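Local coordinates for protein 3,6-diketocamphane 1,6 monooxygenase (Pseudomonas putida, PDB 4UWM) that catalyses the FMNH2- and oxygen-dependent Baeyer-Villiger oxidation of a camphor-derived diketone to its lactone, a step in (-)-camphor degradation by Pseudomonas putida, at residues A[311-315]-A[316-320]; A[86-89]-A[90-94]. All blocks are in the same frame, centred on the assembly; numbering follows the deposited sequence.

Contact 1 of 2, residues A[311-315]-A[316-320]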
ATOM      1  N   LEU A 311     -36.854   0.874   6.912  1.00 37.78           N
ATOM      2  CA  LEU A 311     -36.258   0.332   5.697  1.00 40.67           C
ATOM      3  C   LEU A 311     -37.137   0.544   4.468  1.00 45.32           C
ATOM      4  O   LEU A 311     -36.678   1.082   3.461  1.00 38.30           O
ATOM      5  CB  LEU A 311     -35.919  -1.154   5.880  1.00 35.41           C
ATOM      6  CG  LEU A 311     -35.304  -1.928   4.714  1.00 40.46           C
ATOM      7  CD1 LEU A 311     -34.085  -1.219   4.130  1.00 44.27           C
ATOM      8  CD2 LEU A 311     -34.945  -3.332   5.179  1.00 41.77           C
ATOM      9  N   GLU A 312     -38.405   0.139   4.562  1.00 45.04           N
ATOM     10  CA  GLU A 312     -39.321   0.250   3.436  1.00 36.80           C
ATOM     11  C   GLU A 312     -39.539   1.695   3.004  1.00 32.03           C
ATOM     12  O   GLU A 312     -39.640   1.977   1.809  1.00 37.57           O
ATOM     13  CB  GLU A 312     -40.666  -0.433   3.745  1.00 48.58           C
ATOM     14  CG  GLU A 312     -41.628  -0.443   2.566  1.00 49.11           C
ATOM     15  CD  GLU A 312     -42.757  -1.447   2.714  1.00 58.72           C
ATOM     16  OE1 GLU A 312     -43.239  -1.660   3.849  1.00 53.66           O
ATOM     17  OE2 GLU A 312     -43.161  -2.025   1.681  1.00 61.92           O
ATOM     18  N   PHE A 313     -39.590   2.612   3.967  1.00 34.89           N
ATOM     19  CA  PHE A 313     -39.648   4.024   3.627  1.00 36.42           C
ATOM     20  C   PHE A 313     -38.461   4.430   2.739  1.00 39.55           C
ATOM     21  O   PHE A 313     -38.636   5.095   1.710  1.00 40.71           O
ATOM     22  CB  PHE A 313     -39.701   4.906   4.874  1.00 38.91           C
ATOM     23  CG  PHE A 313     -39.368   6.345   4.593  1.00 46.56           C
ATOM     24  CD1 PHE A 313     -40.272   7.164   3.919  1.00 48.58           C
ATOM     25  CD2 PHE A 313     -38.131   6.875   4.958  1.00 43.23           C
ATOM     26  CE1 PHE A 313     -39.959   8.486   3.630  1.00 51.52           C
ATOM     27  CE2 PHE A 313     -37.815   8.196   4.671  1.00 47.21           C
ATOM     28  CZ  PHE A 313     -38.729   9.003   4.008  1.00 47.06           C
ATOM     29  N   LEU A 314     -37.260   4.029   3.155  1.00 42.45           N
ATOM     30  CA  LEU A 314     -36.029   4.329   2.414  1.00 36.82           C
ATOM     31  C   LEU A 314     -36.069   3.702   1.025  1.00 33.26           C
ATOM     32  O   LEU A 314     -35.804   4.369   0.031  1.00 35.59           O
ATOM     33  CB  LEU A 314     -34.787   3.860   3.202  1.00 31.24           C
ATOM     34  CG  LEU A 314     -34.458   4.571   4.520  1.00 33.11           C
ATOM     35  CD1 LEU A 314     -33.266   3.926   5.213  1.00 34.20           C
ATOM     36  CD2 LEU A 314     -34.199   6.060   4.313  1.00 33.70           C
ATOM     37  N   VAL A 315     -36.442   2.430   0.955  1.00 36.95           N
ATOM     38  CA  VAL A 315     -36.537   1.736  -0.332  1.00 36.59           C
ATOM     39  C   VAL A 315     -37.533   2.396  -1.288  1.00 40.95           C
ATOM     40  O   VAL A 315     -37.266   2.508  -2.488  1.00 41.71           O
ATOM     41  CB  VAL A 315     -36.857   0.240  -0.135  1.00 38.86           C
ATOM     42  CG1 VAL A 315     -36.892  -0.487  -1.464  1.00 39.97           C
ATOM     43  CG2 VAL A 315     -35.820  -0.401   0.769  1.00 37.47           C
ATOM     44  N   ASP A 316     -38.660   2.860  -0.749  1.00 46.84           N
ATOM     45  CA  ASP A 316     -39.734   3.450  -1.561  1.00 46.71           C
ATOM     46  C   ASP A 316     -39.520   4.910  -1.986  1.00 48.49           C
ATOM     47  O   ASP A 316     -39.956   5.316  -3.065  1.00 57.47           O
ATOM     48  CB  ASP A 316     -41.076   3.330  -0.824  1.00 45.42           C
ATOM     49  CG  ASP A 316     -41.585   1.902  -0.756  1.00 46.66           C
ATOM     50  OD1 ASP A 316     -41.339   1.121  -1.693  1.00 46.63           O
ATOM     51  OD2 ASP A 316     -42.247   1.555   0.243  1.00 54.81           O
ATOM     52  N   ASN A 317     -38.861   5.695  -1.140  1.00 41.13           N
ATOM     53  CA  ASN A 317     -38.826   7.150  -1.317  1.00 40.90           C
ATOM     54  C   ASN A 317     -37.434   7.776  -1.447  1.00 41.50           C
ATOM     55  O   ASN A 317     -37.308   8.905  -1.919  1.00 41.76           O
ATOM     56  CB  ASN A 317     -39.562   7.820  -0.156  1.00 41.57           C
ATOM     57  CG  ASN A 317     -40.951   7.247   0.058  1.00 52.07           C
ATOM     58  OD1 ASN A 317     -41.895   7.617  -0.630  1.00 65.22           O
ATOM     59  ND2 ASN A 317     -41.076   6.331   1.011  1.00 52.27           N
ATOM     60  N   VAL A 318     -36.403   7.054  -1.007  1.00 41.66           N
ATOM     61  CA  VAL A 318     -35.030   7.592  -0.964  1.00 39.00           C
ATOM     62  C   VAL A 318     -34.098   6.870  -1.944  1.00 41.00           C
ATOM     63  O   VAL A 318     -33.557   7.495  -2.866  1.00 39.60           O
ATOM     64  CB  VAL A 318     -34.443   7.542   0.461  1.00 36.54           C
ATOM     65  CG1 VAL A 318     -33.015   8.069   0.467  1.00 38.96           C
ATOM     66  CG2 VAL A 318     -35.312   8.343   1.420  1.00 35.25           C
ATOM     67  N   PHE A 319     -33.937   5.560  -1.761  1.00 34.43           N
ATOM     68  CA  PHE A 319     -33.031   4.773  -2.597  1.00 32.84           C
ATOM     69  C   PHE A 319     -33.454   4.869  -4.034  1.00 40.20           C
ATOM     70  O   PHE A 319     -34.634   5.018  -4.330  1.00 45.73           O
ATOM     71  CB  PHE A 319     -33.028   3.293  -2.203  1.00 29.54           C
ATOM     72  CG  PHE A 319     -32.540   3.024  -0.819  1.00 28.72           C
ATOM     73  CD1 PHE A 319     -31.968   4.033  -0.042  1.00 31.22           C
ATOM     74  CD2 PHE A 319     -32.615   1.741  -0.297  1.00 30.61           C
ATOM     75  CE1 PHE A 319     -31.506   3.762   1.236  1.00 25.49           C
ATOM     76  CE2 PHE A 319     -32.155   1.466   0.981  1.00 30.49           C
ATOM     77  CZ  PHE A 319     -31.597   2.475   1.743  1.00 28.39           C
ATOM     78  N   LEU A 320     -32.485   4.778  -4.929  1.00 34.88           N
ATOM     79  CA  LEU A 320     -32.764   4.773  -6.344  1.00 35.12           C
ATOM     80  C   LEU A 320     -32.925   3.319  -6.775  1.00 35.00           C
ATOM     81  O   LEU A 320     -31.992   2.714  -7.298  1.00 37.04           O
ATOM     82  CB  LEU A 320     -31.637   5.488  -7.098  1.00 33.25           C
ATOM     83  CG  LEU A 320     -31.467   6.967  -6.740  1.00 39.27           C
ATOM     84  CD1 LEU A 320     -30.302   7.576  -7.511  1.00 34.72           C
ATOM     85  CD2 LEU A 320     -32.747   7.756  -7.000  1.00 45.97           C
TER

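Contact 2 of 2, residues A[86-89]-A[90-94]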
ATOM      1  N   ALA A  86       5.323  13.458   3.568  1.00 16.08           N
ATOM      2  CA  ALA A  86       6.288  13.083   2.517  1.00 14.98           C
ATOM      3  C   ALA A  86       6.129  11.607   2.095  1.00 13.91           C
ATOM      4  O   ALA A  86       6.194  11.291   0.922  1.00 13.90           O
ATOM      5  CB  ALA A  86       7.737  13.343   2.959  1.00 14.85           C
ATOM      6  N   LYS A  87       5.971  10.731   3.065  1.00 13.92           N
ATOM      7  CA  LYS A  87       5.707   9.302   2.777  1.00 14.10           C
ATOM      8  C   LYS A  87       4.426   9.146   1.939  1.00 11.83           C
ATOM      9  O   LYS A  87       4.401   8.399   0.960  1.00 14.24           O
ATOM     10  CB  LYS A  87       5.598   8.530   4.094  1.00 13.29           C
ATOM     11  CG  LYS A  87       5.539   7.004   3.975  1.00 12.91           C
ATOM     12  CD  LYS A  87       6.916   6.478   3.538  1.00 13.71           C
ATOM     13  CE  LYS A  87       6.971   4.970   3.480  1.00 16.05           C
ATOM     14  NZ  LYS A  87       6.073   4.523   2.379  1.00 16.73           N
ATOM     15  N   LEU A  88       3.363   9.821   2.362  1.00 12.75           N
ATOM     16  CA  LEU A  88       2.077   9.777   1.653  1.00 13.74           C
ATOM     17  C   LEU A  88       2.183  10.380   0.243  1.00 14.41           C
ATOM     18  O   LEU A  88       1.753   9.782  -0.758  1.00 10.97           O
ATOM     19  CB  LEU A  88       0.977  10.447   2.514  1.00 13.30           C
ATOM     20  CG  LEU A  88      -0.439  10.519   1.917  1.00 15.03           C
ATOM     21  CD1 LEU A  88      -0.916   9.132   1.438  1.00 12.80           C
ATOM     22  CD2 LEU A  88      -1.407  11.121   2.928  1.00 13.32           C
ATOM     23  N   ALA A  89       2.819  11.545   0.134  1.00 13.88           N
ATOM     24  CA  ALA A  89       2.975  12.168  -1.190  1.00 12.28           C
ATOM     25  C   ALA A  89       3.700  11.262  -2.173  1.00 12.20           C
ATOM     26  O   ALA A  89       3.313  11.172  -3.337  1.00 14.24           O
ATOM     27  CB  ALA A  89       3.721  13.531  -1.078  1.00 13.15           C
ATOM     28  N   THR A  90       4.769  10.606  -1.716  1.00 13.82           N
ATOM     29  CA  THR A  90       5.570   9.715  -2.563  1.00 12.54           C
ATOM     30  C   THR A  90       4.725   8.516  -3.060  1.00 14.37           C
ATOM     31  O   THR A  90       4.783   8.165  -4.237  1.00 12.63           O
ATOM     32  CB  THR A  90       6.811   9.187  -1.786  1.00 16.03           C
ATOM     33  OG1 THR A  90       7.581  10.296  -1.299  1.00 19.03           O
ATOM     34  CG2 THR A  90       7.710   8.292  -2.670  1.00 15.12           C
ATOM     35  N   MET A  91       3.961   7.919  -2.152  1.00 10.93           N
ATOM     36  CA  MET A  91       3.099   6.762  -2.489  1.00 12.04           C
ATOM     37  C   MET A  91       2.041   7.176  -3.509  1.00 12.57           C
ATOM     38  O   MET A  91       1.817   6.477  -4.499  1.00 14.86           O
ATOM     39  CB  MET A  91       2.439   6.171  -1.235  1.00 11.14           C
ATOM     40  CG  MET A  91       1.530   4.946  -1.520  1.00 10.87           C
ATOM     41  SD  MET A  91      -0.169   5.414  -1.833  1.00 16.43           S
ATOM     42  CE  MET A  91      -0.745   5.857  -0.205  1.00 12.10           C
ATOM     43  N   ILE A  92       1.396   8.311  -3.274  1.00 13.36           N
ATOM     44  CA  ILE A  92       0.366   8.826  -4.197  1.00 13.51           C
ATOM     45  C   ILE A  92       0.936   9.038  -5.607  1.00 14.72           C
ATOM     46  O   ILE A  92       0.339   8.624  -6.599  1.00 12.72           O
ATOM     47  CB  ILE A  92      -0.234  10.139  -3.652  1.00 12.15           C
ATOM     48  CG1 ILE A  92      -1.083   9.860  -2.410  1.00 12.75           C
ATOM     49  CG2 ILE A  92      -1.057  10.860  -4.730  1.00 12.74           C
ATOM     50  CD1 ILE A  92      -1.445  11.081  -1.588  1.00 12.36           C
ATOM     51  N   GLY A  93       2.091   9.702  -5.696  1.00 14.52           N
ATOM     52  CA  GLY A  93       2.723   9.912  -7.005  1.00 14.44           C
ATOM     53  C   GLY A  93       3.089   8.615  -7.720  1.00 16.96           C
ATOM     54  O   GLY A  93       2.896   8.469  -8.936  1.00 15.58           O
ATOM     55  N   TRP A  94       3.618   7.652  -6.970  1.00 12.22           N
ATOM     56  CA  TRP A  94       4.072   6.428  -7.582  1.00 11.92           C
ATOM     57  C   TRP A  94       2.859   5.613  -8.063  1.00 13.14           C
ATOM     58  O   TRP A  94       2.884   5.044  -9.144  1.00 14.34           O
ATOM     59  CB  TRP A  94       4.889   5.579  -6.569  1.00 11.09           C
ATOM     60  CG  TRP A  94       5.558   4.373  -7.189  1.00 12.03           C
ATOM     61  CD1 TRP A  94       6.305   4.351  -8.337  1.00 13.26           C
ATOM     62  CD2 TRP A  94       5.558   3.017  -6.688  1.00 12.38           C
ATOM     63  NE1 TRP A  94       6.767   3.084  -8.584  1.00 12.76           N
ATOM     64  CE2 TRP A  94       6.324   2.240  -7.593  1.00 11.15           C
ATOM     65  CE3 TRP A  94       4.966   2.383  -5.576  1.00 11.46           C
ATOM     66  CZ2 TRP A  94       6.533   0.869  -7.419  1.00 11.41           C
ATOM     67  CZ3 TRP A  94       5.182   1.002  -5.396  1.00 10.76           C
ATOM     68  CH2 TRP A  94       5.959   0.265  -6.304  1.00 11.83           C
TER

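Contact 1 of 2, residues A[311-315]-A[316-320]
Phe313 O receives two donors from Asn317: the backbone N at 2.9 Å and the side-chain ND2 at 2.8 Å. With CG beside its own backbone N (chi1 -52°), Asn317 turns its amide back to the preceding turn, and ND2 meets Phe313 O in the carbonyl plane, on a lone pair. There ND2 also comes within 3.1 Å of Phe313 CD1, at an oblique approach to the ring. One residue on, Leu314 O is likewise gripped twice, by Val318 N at 2.9 Å and Phe319 N at 2.8 Å, from opposite faces of its plane. Phe319 N thus bonds five residues back, where Val318 N makes the ordinary four-residue bond, and the chain leaves the helical run toward strand 320-322. Glu312 OE2 and Asp316 OD2 stand 4.0 Å apart, a like-charge pair probably eased by Lys269, which forms salt bridges with both carboxylates. On the apolar side Leu314 CB sits over one face of the Phe319 ring, 4.0 Å from its centroid, in a CH-pi contact, while Leu314 CD2 lies alongside Val318 CG2. Helices 265-274, 276-291 and 296-302 receive Val315, Leu314 and Phe313 respectively, and Leu320 bonds to strand 254-261 of the parallel barrel sheet.

Contact 2 of 2, residues A[86-89]-A[90-94]
Ala86 O is held by both donors of Thr90, OG1 at 2.8 Å and the backbone N at 3.1 Å, which reach it from opposite faces of the carbonyl plane. With OG1 beside its own backbone N (chi1 -56°), the threonine turns its hydroxyl back to the preceding helical turn. A valine here would probably leave Ala86 O with the main-chain bond alone, since the second methyl could not replace the hydroxyl as a donor. Packing is closest on the flank of Leu88, whose CD1 meets Ile92 CD1 at 3.6 Å and Met91 CE at 3.7 Å. Met91 reaches it through a chain bent at both chi2 and chi3. This flank faces inward, with His78 of strand 72-79 against Leu88 and Met91, and Met150 of helix 139-155 against Leu88. The flank of Lys87 is sparser: its side chain touches nothing in residues 90-94, and its NZ makes a weak hydrogen bond to Pro55 O of the second subunit. Even so, this side is buried by the dimer. Around a regular ladder of main-chain bonds, such as Ile92 N to Leu88 O at 2.9 Å, the chemistry is that of a buried helix, in which the threonine hydroxyl finds its acceptor within the helix.

In the fold
Contacts 1 and 2 lie on opposite sides of the chain's centre, their centres about 41 Å apart, and hold no element in common, though both belong to the TIM-barrel fold of the luciferase family. Contact 2 is wholly buried, belongs to the beta-alpha-beta unit of strand 72-79, helix 85-98 and strand 105-108, and borders the second subunit. Contact 1 is only partly buried, touches no other chain and leads from a short helix into strand 320-322. Their chemistry follows: in 86-94 the threonine hydroxyl bonds to the helix backbone and the lysine turns to the dimer partner, whereas 311-320 combines an apolar inner face with acidic groups paired to a lysine.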